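Local structure of porin (Rhodobacter capsulatus, 3POR) at residues A113-V118 and S133-K138; V163-E168 and L184-I189; K230-S235 and V251-T256; A275-G280 and A293-K298. The protein forms homotrimeric channels in the outer membrane through which small hydrophilic solutes, up to about 0.6 kDa, diffuse passively. All blocks are in the same frame, centred on the assembly; numbering follows the deposited sequence.

Contact 1 of 4, residues A113-V118 and S133-K138; sequences AEDNPV and SMSDGK
Asp-115 and Ser-135 make the tight part of this contact, their CB atoms 3.7 Å apart. The Asp-115 carboxylate leans along the serine methylene, its CG 3.6 Å from Ser-135 CB. The two side chains touch without a hydrogen bond: OD1 of Asp-115 stays 3.5 Å from OG of Ser-135, whose hydroxyl sits between backbone N and carbonyl carbon (chi1 45°) and bonds to the backbone oxygen of Ala-147; Asp-146, of like charge, lies close to Asp-115 OD1. Beside them, Val-118 CA approaches the carbonyl oxygen of Met-134 at 3.7 Å. An alanine in place of Asp-115 would keep the CB contact but is likely to leave a gap over the Ser-135 methylene, letting the 3-10 segment 113-115 shift against the chain just past strand 128-134. The other side is loose. Asp-136 has no bond to Asp-115, its OD1 lying 3.7 Å from Asp-115 O, while OD2 takes the backbone NH of Phe-21 of a second subunit. Gly-137 and Lys-138 are poorly ordered, yet Lys-138 NZ forms a salt bridge with Asp-18 of that subunit. The contact sits where the segment after helix 78-83 re-enters the barrel wall: Val-118 starts strand 118-125 and bonds to Gly-73, Met-134 ends strand 128-134 and bonds to Leu-119, and strand 148-158, on the other side of 128-134, sets Met-150 against Met-134 and Glu-149 against Asp-115 and Val-118.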
loop_
_atom_site.group_PDB
_atom_site.type_symbol
_atom_site.label_atom_id
_atom_site.label_comp_id
_atom_site.label_asym_id
_atom_site.label_seq_id
_atom_site.Cartn_x
_atom_site.Cartn_y
_atom_site.Cartn_z
ATOM N N ALA A 113 -6.121 -20.551 -0.356
ATOM C CA ALA A 113 -5.620 -19.215 -0.036
ATOM C C ALA A 113 -5.766 -18.764 1.429
ATOM O O ALA A 113 -4.880 -18.109 1.995
ATOM C CB ALA A 113 -6.310 -18.174 -0.932
ATOM N N GLU A 114 -6.866 -19.145 2.107
ATOM C CA GLU A 114 -7.098 -18.817 3.511
ATOM C C GLU A 114 -5.961 -19.320 4.388
ATOM O O GLU A 114 -5.666 -18.663 5.373
ATOM C CB GLU A 114 -8.471 -19.426 3.973
ATOM C CG GLU A 114 -8.981 -20.851 3.480
ATOM C CD GLU A 114 -8.877 -22.128 4.368
ATOM O OE1 GLU A 114 -8.619 -22.049 5.588
ATOM O OE2 GLU A 114 -9.071 -23.227 3.814
ATOM N N ASP A 115 -5.323 -20.420 3.963
ATOM C CA ASP A 115 -4.289 -21.161 4.645
ATOM C C ASP A 115 -2.921 -20.529 4.718
ATOM O O ASP A 115 -2.125 -20.875 5.604
ATOM C CB ASP A 115 -4.115 -22.522 3.990
ATOM C CG ASP A 115 -5.050 -23.655 4.424
ATOM O OD1 ASP A 115 -5.055 -23.990 5.624
ATOM O OD2 ASP A 115 -5.725 -24.234 3.557
ATOM N N ASN A 116 -2.704 -19.657 3.730
ATOM C CA ASN A 116 -1.454 -18.959 3.489
ATOM C C ASN A 116 -0.770 -18.300 4.697
ATOM O O ASN A 116 -1.464 -17.529 5.363
ATOM C CB ASN A 116 -1.642 -17.875 2.453
ATOM C CG ASN A 116 -1.781 -18.312 1.019
ATOM O OD1 ASN A 116 -1.899 -19.481 0.610
ATOM N ND2 ASN A 116 -1.762 -17.285 0.196
ATOM N N PRO A 117 0.552 -18.371 5.049
ATOM C CA PRO A 117 1.627 -18.767 4.166
ATOM C C PRO A 117 1.535 -20.276 4.036
ATOM O O PRO A 117 1.422 -21.015 5.026
ATOM C CB PRO A 117 2.879 -18.301 4.867
ATOM C CG PRO A 117 2.427 -17.521 6.081
ATOM C CD PRO A 117 1.099 -18.140 6.395
ATOM N N VAL A 118 1.478 -20.696 2.778
ATOM C CA VAL A 118 1.643 -22.103 2.471
ATOM C C VAL A 118 3.131 -22.334 2.103
ATOM O O VAL A 118 3.869 -21.354 1.941
ATOM C CB VAL A 118 0.652 -22.419 1.369
ATOM C CG1 VAL A 118 -0.686 -22.240 2.070
ATOM C CG2 VAL A 118 0.692 -21.545 0.149
ATOM N N SER A 133 3.845 -29.514 -1.843
ATOM C CA SER A 133 3.395 -28.328 -1.107
ATOM C C SER A 133 2.403 -28.597 0.019
ATOM O O SER A 133 1.756 -29.646 -0.020
ATOM C CB SER A 133 2.799 -27.386 -2.068
ATOM O OG SER A 133 2.005 -28.006 -3.055
ATOM N N MET A 134 2.229 -27.730 1.028
ATOM C CA MET A 134 1.239 -27.888 2.060
ATOM C C MET A 134 0.988 -26.678 2.917
ATOM O O MET A 134 1.819 -25.787 2.989
ATOM C CB MET A 134 1.641 -29.001 2.960
ATOM C CG MET A 134 2.978 -28.752 3.603
ATOM S SD MET A 134 3.473 -30.005 4.806
ATOM C CE MET A 134 3.424 -29.091 6.324
ATOM N N SER A 135 -0.137 -26.602 3.618
ATOM C CA SER A 135 -0.363 -25.608 4.630
ATOM C C SER A 135 0.123 -26.237 5.900
ATOM O O SER A 135 0.558 -27.376 5.960
ATOM C CB SER A 135 -1.822 -25.308 4.798
ATOM O OG SER A 135 -2.652 -26.463 4.834
ATOM N N ASP A 136 0.081 -25.448 6.949
ATOM C CA ASP A 136 0.346 -25.913 8.311
ATOM C C ASP A 136 -0.818 -26.638 9.023
ATOM O O ASP A 136 -0.599 -27.193 10.109
ATOM C CB ASP A 136 0.774 -24.714 9.190
ATOM C CG ASP A 136 0.094 -23.339 9.042
ATOM O OD1 ASP A 136 -0.800 -23.147 8.198
ATOM O OD2 ASP A 136 0.502 -22.437 9.776
ATOM N N GLY A 137 -2.072 -26.602 8.487
ATOM C CA GLY A 137 -3.265 -27.244 9.109
ATOM C C GLY A 137 -4.011 -26.429 10.200
ATOM O O GLY A 137 -4.917 -26.901 10.923
ATOM N N LYS A 138 -3.560 -25.155 10.215
ATOM C CA LYS A 138 -3.976 -24.046 11.059
ATOM C C LYS A 138 -4.167 -22.871 10.074
ATOM O O LYS A 138 -3.777 -23.000 8.881
ATOM C CB LYS A 138 -2.880 -23.756 12.118
ATOM C CG LYS A 138 -2.613 -24.952 13.034
ATOM C CD LYS A 138 -3.919 -25.283 13.731
ATOM C CE LYS A 138 -4.120 -26.666 14.333
ATOM N NZ LYS A 138 -5.185 -26.579 15.331
#

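Contact 2 of 4, residues V163-E168 and L184-I189; sequences VGLGYE and LELAAI
At Leu-184, within strand 181-192, CD1 sits at the edge of the Tyr-167 ring, near its plane and 3.9 Å from Tyr-167 CD1; the two side chains cross at about a right angle. Glu-185 follows on the opposite face, its N bonded to Gly-166 O at 2.8 Å and its O accepting Gly-166 N. A bend at chi2 (131°) folds its carboxylate back across the neighbouring strand, over a glycine where a CB would crowd OE1. There Glu-185 OE2 comes within 2.8 Å of Glu-168 OE2, the carboxylate planes turned 58° apart, which probably favours protonation of one of the pair. Each acid has other partners: Ser-79 and Gln-183 hold Glu-185, Thr-106 and the NH of Leu-105 hold Glu-168. An alanine at Glu-185 would remove this carboxylate, and Ser-79 OG and Gln-183 NE2 would probably lose their acceptor. Leu-186 returns to the face of Leu-184 and Tyr-167 and lies alongside Leu-165, CD2 of Leu-186 being 3.5 Å from CB of Leu-165. Ala-187 exchanges two backbone bonds with Gly-164, Gly-164 N to Ala-187 O and Ala-187 N to Gly-164 O, both 2.9 Å. Ala-188 completes the surface row, its CB 4.2 Å from Val-163 CG1. This antiparallel hairpin of strands 161-171 and 181-192 runs between strand 148-158 and strand 195-207 in the barrel wall. On the glutamates' face it meets helix 78-83, whose Phe-83 packs on Ala-187 and Ile-189, and the segment around Tyr-104.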
loop_
_atom_site.group_PDB
_atom_site.type_symbol
_atom_site.label_atom_id
_atom_site.label_comp_id
_atom_site.label_asym_id
_atom_site.label_seq_id
_atom_site.Cartn_x
_atom_site.Cartn_y
_atom_site.Cartn_z
ATOM N N VAL A 163 6.714 -34.273 -19.764
ATOM C CA VAL A 163 5.450 -34.807 -19.406
ATOM C C VAL A 163 5.529 -34.936 -17.913
ATOM O O VAL A 163 6.641 -35.086 -17.387
ATOM C CB VAL A 163 5.176 -36.148 -20.036
ATOM C CG1 VAL A 163 5.171 -35.968 -21.548
ATOM C CG2 VAL A 163 6.132 -37.160 -19.528
ATOM N N GLY A 164 4.412 -34.827 -17.177
ATOM C CA GLY A 164 4.461 -34.971 -15.724
ATOM C C GLY A 164 3.117 -35.357 -15.166
ATOM O O GLY A 164 2.105 -35.433 -15.876
ATOM N N LEU A 165 3.132 -35.591 -13.862
ATOM C CA LEU A 165 1.923 -35.857 -13.124
ATOM C C LEU A 165 1.977 -35.306 -11.721
ATOM O O LEU A 165 3.046 -35.027 -11.154
ATOM C CB LEU A 165 1.665 -37.331 -13.095
ATOM C CG LEU A 165 2.263 -38.362 -12.197
ATOM C CD1 LEU A 165 1.703 -38.401 -10.771
ATOM C CD2 LEU A 165 1.831 -39.661 -12.834
ATOM N N GLY A 166 0.782 -35.088 -11.174
ATOM C CA GLY A 166 0.632 -34.506 -9.856
ATOM C C GLY A 166 -0.630 -35.015 -9.200
ATOM O O GLY A 166 -1.556 -35.523 -9.840
ATOM N N TYR A 167 -0.641 -34.855 -7.899
ATOM C CA TYR A 167 -1.756 -35.249 -7.091
ATOM C C TYR A 167 -2.015 -34.115 -6.135
ATOM O O TYR A 167 -1.060 -33.622 -5.541
ATOM C CB TYR A 167 -1.424 -36.460 -6.316
ATOM C CG TYR A 167 -2.588 -36.925 -5.455
ATOM C CD1 TYR A 167 -3.668 -37.549 -6.041
ATOM C CD2 TYR A 167 -2.542 -36.733 -4.085
ATOM C CE1 TYR A 167 -4.710 -37.999 -5.263
ATOM C CE2 TYR A 167 -3.589 -37.178 -3.306
ATOM C CZ TYR A 167 -4.664 -37.817 -3.896
ATOM O OH TYR A 167 -5.684 -38.334 -3.097
ATOM N N GLU A 168 -3.281 -33.733 -5.937
ATOM C CA GLU A 168 -3.662 -32.670 -5.025
ATOM C C GLU A 168 -4.781 -33.207 -4.178
ATOM O O GLU A 168 -5.656 -33.910 -4.679
ATOM C CB GLU A 168 -4.175 -31.481 -5.766
ATOM C CG GLU A 168 -3.226 -30.920 -6.802
ATOM C CD GLU A 168 -3.471 -29.453 -7.104
ATOM O OE1 GLU A 168 -3.074 -28.562 -6.364
ATOM O OE2 GLU A 168 -4.066 -29.169 -8.123
ATOM N N LEU A 184 -6.129 -35.823 -9.487
ATOM C CA LEU A 184 -4.954 -36.377 -10.111
ATOM C C LEU A 184 -4.748 -35.732 -11.479
ATOM O O LEU A 184 -5.723 -35.591 -12.231
ATOM C CB LEU A 184 -5.134 -37.828 -10.260
ATOM C CG LEU A 184 -3.864 -38.517 -10.720
ATOM C CD1 LEU A 184 -2.683 -38.502 -9.709
ATOM C CD2 LEU A 184 -4.321 -39.915 -10.985
ATOM N N GLU A 185 -3.525 -35.263 -11.801
ATOM C CA GLU A 185 -3.281 -34.558 -13.043
ATOM C C GLU A 185 -2.117 -35.114 -13.782
ATOM O O GLU A 185 -1.131 -35.463 -13.160
ATOM C CB GLU A 185 -2.952 -33.133 -12.815
ATOM C CG GLU A 185 -4.017 -32.550 -11.932
ATOM C CD GLU A 185 -3.459 -31.789 -10.772
ATOM O OE1 GLU A 185 -2.280 -31.883 -10.456
ATOM O OE2 GLU A 185 -4.239 -31.082 -10.167
ATOM N N LEU A 186 -2.246 -35.133 -15.092
ATOM C CA LEU A 186 -1.232 -35.527 -16.056
ATOM C C LEU A 186 -1.134 -34.414 -17.063
ATOM O O LEU A 186 -2.172 -33.891 -17.499
ATOM C CB LEU A 186 -1.633 -36.745 -16.818
ATOM C CG LEU A 186 -2.046 -37.895 -15.889
ATOM C CD1 LEU A 186 -2.952 -38.879 -16.662
ATOM C CD2 LEU A 186 -0.781 -38.527 -15.265
ATOM N N ALA A 187 0.053 -34.059 -17.479
ATOM C CA ALA A 187 0.171 -32.923 -18.334
ATOM C C ALA A 187 1.319 -33.223 -19.240
ATOM O O ALA A 187 2.253 -33.950 -18.909
ATOM C CB ALA A 187 0.497 -31.751 -17.523
ATOM N N ALA A 188 1.286 -32.616 -20.378
ATOM C CA ALA A 188 2.275 -32.892 -21.356
ATOM C C ALA A 188 2.505 -31.548 -21.988
ATOM O O ALA A 188 1.512 -30.962 -22.453
ATOM C CB ALA A 188 1.721 -33.819 -22.405
ATOM N N ILE A 189 3.751 -31.032 -21.998
ATOM C CA ILE A 189 4.057 -29.755 -22.644
ATOM C C ILE A 189 5.030 -30.005 -23.813
ATOM O O ILE A 189 6.029 -30.732 -23.596
ATOM C CB ILE A 189 4.661 -28.835 -21.589
ATOM C CG1 ILE A 189 3.745 -28.590 -20.443
ATOM C CG2 ILE A 189 4.856 -27.491 -22.197
ATOM C CD1 ILE A 189 4.308 -29.280 -19.200
#

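Contact 3 of 4, residues K230-S235 and V251-T256; sequences KAYGLS and VLDIDT
Lys-230 to Tyr-232 and Val-251 to Asp-253 form an antiparallel strand pairing toward the open end of the hairpin of strands 226-240 and 243-254. Four backbone bonds tie it: Lys-230 with Asp-253 and Tyr-232 with Val-251, the shortest from Val-251 N to Tyr-232 O at 2.7 Å. On the face of these four residues, Val-251 lays CG2 over the Tyr-232 ring in a CH-pi contact, 3.6 Å from the centroid and 24° off the normal. The methyl is displaced toward the hydroxyl-bearing end of the ring, 3.3 Å from CZ; a first torsion of 48°, with CG between backbone N and carbonyl carbon, brings the ring beneath it. The hairpin is one of those that build the 16-stranded porin barrel, with strand 195-207 beside it on one flank and strand 258-272 on the other. Further along the same face, the extended Lys-230 chain passes Asp-253, CE 3.4 Å from OD2. Its NZ reaches Asp-253 OD2 at 4.0 Å, a long salt bridge, while OD1 lies close to the like-charged Asp-259. On the other face, Ala-231 CB meets Leu-252 CD1 at 4.0 Å; Pro-103 packs on Ala-231, and a bound C8E detergent touches Leu-252.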
loop_
_atom_site.group_PDB
_atom_site.type_symbol
_atom_site.label_atom_id
_atom_site.label_comp_id
_atom_site.label_asym_id
_atom_site.label_seq_id
_atom_site.Cartn_x
_atom_site.Cartn_y
_atom_site.Cartn_z
ATOM N N LYS A 230 -14.042 -34.866 -14.063
ATOM C CA LYS A 230 -12.827 -35.078 -14.800
ATOM C C LYS A 230 -12.722 -33.782 -15.549
ATOM O O LYS A 230 -13.757 -33.210 -15.918
ATOM C CB LYS A 230 -12.986 -36.273 -15.705
ATOM C CG LYS A 230 -13.646 -36.067 -17.013
ATOM C CD LYS A 230 -14.260 -37.421 -17.276
ATOM C CE LYS A 230 -15.205 -37.247 -18.477
ATOM N NZ LYS A 230 -16.092 -38.389 -18.697
ATOM N N ALA A 231 -11.520 -33.269 -15.730
ATOM C CA ALA A 231 -11.372 -31.991 -16.389
ATOM C C ALA A 231 -10.376 -32.222 -17.487
ATOM O O ALA A 231 -9.574 -33.133 -17.263
ATOM C CB ALA A 231 -10.814 -30.981 -15.399
ATOM N N TYR A 232 -10.335 -31.540 -18.632
ATOM C CA TYR A 232 -9.201 -31.648 -19.573
ATOM C C TYR A 232 -9.109 -30.479 -20.573
ATOM O O TYR A 232 -10.094 -29.740 -20.706
ATOM C CB TYR A 232 -9.209 -32.979 -20.375
ATOM C CG TYR A 232 -10.517 -33.385 -21.016
ATOM C CD1 TYR A 232 -10.838 -32.931 -22.297
ATOM C CD2 TYR A 232 -11.404 -34.166 -20.276
ATOM C CE1 TYR A 232 -12.062 -33.241 -22.857
ATOM C CE2 TYR A 232 -12.636 -34.481 -20.818
ATOM C CZ TYR A 232 -12.941 -34.013 -22.100
ATOM O OH TYR A 232 -14.183 -34.320 -22.633
ATOM N N GLY A 233 -8.017 -30.181 -21.307
ATOM C CA GLY A 233 -7.972 -28.987 -22.140
ATOM C C GLY A 233 -6.673 -28.879 -22.873
ATOM O O GLY A 233 -5.737 -29.635 -22.642
ATOM N N LEU A 234 -6.605 -27.903 -23.737
ATOM C CA LEU A 234 -5.511 -27.770 -24.651
ATOM C C LEU A 234 -5.263 -26.337 -25.092
ATOM O O LEU A 234 -6.224 -25.601 -25.364
ATOM C CB LEU A 234 -5.827 -28.667 -25.852
ATOM C CG LEU A 234 -5.189 -28.493 -27.260
ATOM C CD1 LEU A 234 -4.237 -29.614 -27.612
ATOM C CD2 LEU A 234 -6.273 -28.559 -28.312
ATOM N N SER A 235 -4.018 -25.847 -25.156
ATOM C CA SER A 235 -3.801 -24.570 -25.802
ATOM C C SER A 235 -2.689 -24.744 -26.805
ATOM O O SER A 235 -1.779 -25.578 -26.634
ATOM C CB SER A 235 -3.385 -23.500 -24.820
ATOM O OG SER A 235 -2.251 -23.810 -24.034
ATOM N N VAL A 251 -12.560 -28.591 -20.651
ATOM C CA VAL A 251 -13.857 -28.996 -20.225
ATOM C C VAL A 251 -13.728 -29.498 -18.838
ATOM O O VAL A 251 -12.733 -30.104 -18.443
ATOM C CB VAL A 251 -14.542 -30.098 -21.125
ATOM C CG1 VAL A 251 -14.013 -29.985 -22.550
ATOM C CG2 VAL A 251 -14.422 -31.452 -20.532
ATOM N N LEU A 252 -14.814 -29.211 -18.143
ATOM C CA LEU A 252 -15.032 -29.700 -16.791
ATOM C C LEU A 252 -16.340 -30.466 -16.836
ATOM O O LEU A 252 -17.355 -29.909 -17.286
ATOM C CB LEU A 252 -15.137 -28.527 -15.848
ATOM C CG LEU A 252 -15.277 -28.726 -14.353
ATOM C CD1 LEU A 252 -14.208 -29.630 -13.715
ATOM C CD2 LEU A 252 -15.225 -27.313 -13.783
ATOM N N ASP A 253 -16.289 -31.741 -16.489
ATOM C CA ASP A 253 -17.477 -32.545 -16.434
ATOM C C ASP A 253 -17.563 -33.024 -15.002
ATOM O O ASP A 253 -16.729 -33.809 -14.529
ATOM C CB ASP A 253 -17.433 -33.792 -17.378
ATOM C CG ASP A 253 -17.482 -33.682 -18.952
ATOM O OD1 ASP A 253 -17.959 -32.714 -19.591
ATOM O OD2 ASP A 253 -17.025 -34.630 -19.605
ATOM N N ILE A 254 -18.506 -32.494 -14.223
ATOM C CA ILE A 254 -18.694 -32.967 -12.849
ATOM C C ILE A 254 -19.942 -33.785 -12.954
ATOM O O ILE A 254 -21.025 -33.378 -13.386
ATOM C CB ILE A 254 -18.942 -31.867 -11.922
ATOM C CG1 ILE A 254 -17.910 -30.769 -12.091
ATOM C CG2 ILE A 254 -18.978 -32.509 -10.584
ATOM C CD1 ILE A 254 -18.013 -29.552 -11.187
ATOM N N ASP A 255 -19.730 -35.017 -12.632
ATOM C CA ASP A 255 -20.741 -36.020 -12.829
ATOM C C ASP A 255 -21.976 -35.764 -11.987
ATOM O O ASP A 255 -21.853 -35.308 -10.864
ATOM C CB ASP A 255 -20.046 -37.320 -12.516
ATOM C CG ASP A 255 -20.780 -38.286 -11.588
ATOM O OD1 ASP A 255 -21.578 -39.063 -12.135
ATOM O OD2 ASP A 255 -20.573 -38.250 -10.353
ATOM N N THR A 256 -23.169 -36.066 -12.482
ATOM C CA THR A 256 -24.432 -35.804 -11.829
ATOM C C THR A 256 -24.598 -34.306 -11.608
ATOM O O THR A 256 -25.646 -33.956 -11.089
ATOM C CB THR A 256 -24.654 -36.520 -10.396
ATOM O OG1 THR A 256 -23.868 -35.901 -9.371
ATOM C CG2 THR A 256 -24.302 -38.003 -10.435
#

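Contact 4 of 4, residues A275-G280 and A293-K298; sequences ASIVGG and ADLGVK
Lys-298 and Val-278 meet on one face of the antiparallel hairpin formed by strands 275-284 and 292-300, the last two strands of the porin barrel. From the lysine CA, CB sits 3.9 Å from Val-278 CG2 and 4.1 Å from Ser-276 O. CG stands opposite the backbone N (chi1 -153°), which sends the chain over the valine; CD touches Val-278 CG2 at 3.7 Å. Past a bend at chi3, CE leads to NZ, which makes a long, weak ion pair with Glu-88 OE2. Six backbone hydrogen bonds hold the two strands in register, two each for Ser-276 with Lys-298, Val-278 with Gly-296 and Gly-280 with Asp-294; Val-278 N to Gly-296 O is 2.9 Å. At the far end, the buried Asp-294 carboxylate is gripped by the backbone NH of Tyr-91 and the hydroxyl of Thr-92. Strand 292-300 also pairs with strand 2-14, closing the barrel, and Ala-275 packs on Phe-41 of a third subunit. The other face is apolar: Ile-277 CG1 lies 4.0 Å from Val-297 CG1, and Leu-295 CD1 settles 4.0 Å from the CA of Gly-279, where a CB would collide with it.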
loop_
_atom_site.group_PDB
_atom_site.type_symbol
_atom_site.label_atom_id
_atom_site.label_comp_id
_atom_site.label_asym_id
_atom_site.label_seq_id
_atom_site.Cartn_x
_atom_site.Cartn_y
_atom_site.Cartn_z
ATOM N N ALA A 275 6.116 -3.007 -25.075
ATOM C CA ALA A 275 4.710 -2.742 -25.338
ATOM C C ALA A 275 4.201 -3.747 -26.361
ATOM O O ALA A 275 4.992 -4.275 -27.136
ATOM C CB ALA A 275 4.548 -1.357 -25.901
ATOM N N SER A 276 2.952 -4.176 -26.414
ATOM C CA SER A 276 2.406 -5.013 -27.481
ATOM C C SER A 276 0.926 -4.748 -27.487
ATOM O O SER A 276 0.450 -4.247 -26.463
ATOM C CB SER A 276 2.585 -6.434 -27.226
ATOM O OG SER A 276 2.353 -6.511 -25.854
ATOM N N ILE A 277 0.247 -4.973 -28.595
ATOM C CA ILE A 277 -1.177 -4.784 -28.692
ATOM C C ILE A 277 -1.733 -6.169 -28.544
ATOM O O ILE A 277 -1.253 -7.102 -29.194
ATOM C CB ILE A 277 -1.503 -4.242 -30.024
ATOM C CG1 ILE A 277 -0.801 -2.927 -30.128
ATOM C CG2 ILE A 277 -2.964 -3.922 -30.162
ATOM C CD1 ILE A 277 -0.583 -2.684 -31.610
ATOM N N VAL A 278 -2.718 -6.359 -27.691
ATOM C CA VAL A 278 -3.164 -7.692 -27.358
ATOM C C VAL A 278 -4.643 -7.574 -27.416
ATOM O O VAL A 278 -5.191 -6.545 -27.010
ATOM C CB VAL A 278 -2.741 -8.060 -25.926
ATOM C CG1 VAL A 278 -2.865 -9.567 -25.686
ATOM C CG2 VAL A 278 -1.294 -7.678 -25.697
ATOM N N GLY A 279 -5.352 -8.592 -27.815
ATOM C CA GLY A 279 -6.809 -8.531 -27.842
ATOM C C GLY A 279 -7.339 -9.925 -27.802
ATOM O O GLY A 279 -6.519 -10.787 -28.070
ATOM N N GLY A 280 -8.571 -10.303 -27.509
ATOM C CA GLY A 280 -8.899 -11.687 -27.309
ATOM C C GLY A 280 -10.390 -11.808 -27.154
ATOM O O GLY A 280 -11.127 -10.821 -27.061
ATOM N N ALA A 293 -14.679 -10.054 -24.379
ATOM C CA ALA A 293 -13.663 -9.802 -25.350
ATOM C C ALA A 293 -12.920 -8.581 -24.938
ATOM O O ALA A 293 -13.476 -7.821 -24.129
ATOM C CB ALA A 293 -14.270 -9.491 -26.640
ATOM N N ASP A 294 -11.719 -8.343 -25.474
ATOM C CA ASP A 294 -11.090 -7.067 -25.211
ATOM C C ASP A 294 -10.071 -6.644 -26.240
ATOM O O ASP A 294 -9.686 -7.474 -27.034
ATOM C CB ASP A 294 -10.410 -7.063 -23.870
ATOM C CG ASP A 294 -9.282 -8.047 -23.669
ATOM O OD1 ASP A 294 -8.438 -8.224 -24.535
ATOM O OD2 ASP A 294 -9.207 -8.624 -22.603
ATOM N N LEU A 295 -9.546 -5.431 -26.151
ATOM C CA LEU A 295 -8.502 -4.913 -27.004
ATOM C C LEU A 295 -7.733 -3.722 -26.382
ATOM O O LEU A 295 -8.333 -2.685 -26.022
ATOM C CB LEU A 295 -9.098 -4.472 -28.340
ATOM C CG LEU A 295 -8.130 -3.956 -29.422
ATOM C CD1 LEU A 295 -7.241 -5.102 -29.870
ATOM C CD2 LEU A 295 -8.891 -3.446 -30.624
ATOM N N GLY A 296 -6.404 -3.824 -26.267
ATOM C CA GLY A 296 -5.654 -2.759 -25.658
ATOM C C GLY A 296 -4.181 -3.049 -25.732
ATOM O O GLY A 296 -3.714 -3.934 -26.468
ATOM N N VAL A 297 -3.426 -2.274 -24.993
ATOM C CA VAL A 297 -1.995 -2.394 -25.049
ATOM C C VAL A 297 -1.500 -2.865 -23.713
ATOM O O VAL A 297 -2.121 -2.542 -22.718
ATOM C CB VAL A 297 -1.360 -1.057 -25.399
ATOM C CG1 VAL A 297 -1.612 -0.737 -26.824
ATOM C CG2 VAL A 297 -1.998 0.067 -24.657
ATOM N N LYS A 298 -0.399 -3.566 -23.606
ATOM C CA LYS A 298 0.094 -4.137 -22.380
ATOM C C LYS A 298 1.563 -3.655 -22.370
ATOM O O LYS A 298 2.137 -3.517 -23.453
ATOM C CB LYS A 298 -0.197 -5.577 -22.662
ATOM C CG LYS A 298 -0.437 -6.488 -21.506
ATOM C CD LYS A 298 -0.851 -7.803 -22.024
ATOM C CE LYS A 298 -0.271 -8.926 -21.134
ATOM N NZ LYS A 298 -0.703 -10.273 -21.524
#

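In the fold
All four contacts reach the same barrel sheet and follow each other along the chain without touching. Contacts 2, 3 and 4 are ladders in three separate hairpins, one strand between each and the next; contact 1, without a cross-segment hydrogen bond, joins the end of a loop to the chain leaving strand 128-134 at the subunit interface. Each mixes buried and more open residues. Contacts 2 and 3 have the nearest centres, about 14 Å apart, yet their more exposed faces differ: largely apolar in contact 2, with one tyrosine, but bearing a lysine-aspartate pair beside Tyr-232 and Val-251 in contact 3. Contacts 2 and 4 bury acids that grip the 74-117 segment, whose end forms half of contact 1. Contacts 1 and 4 each reach a neighbouring subunit.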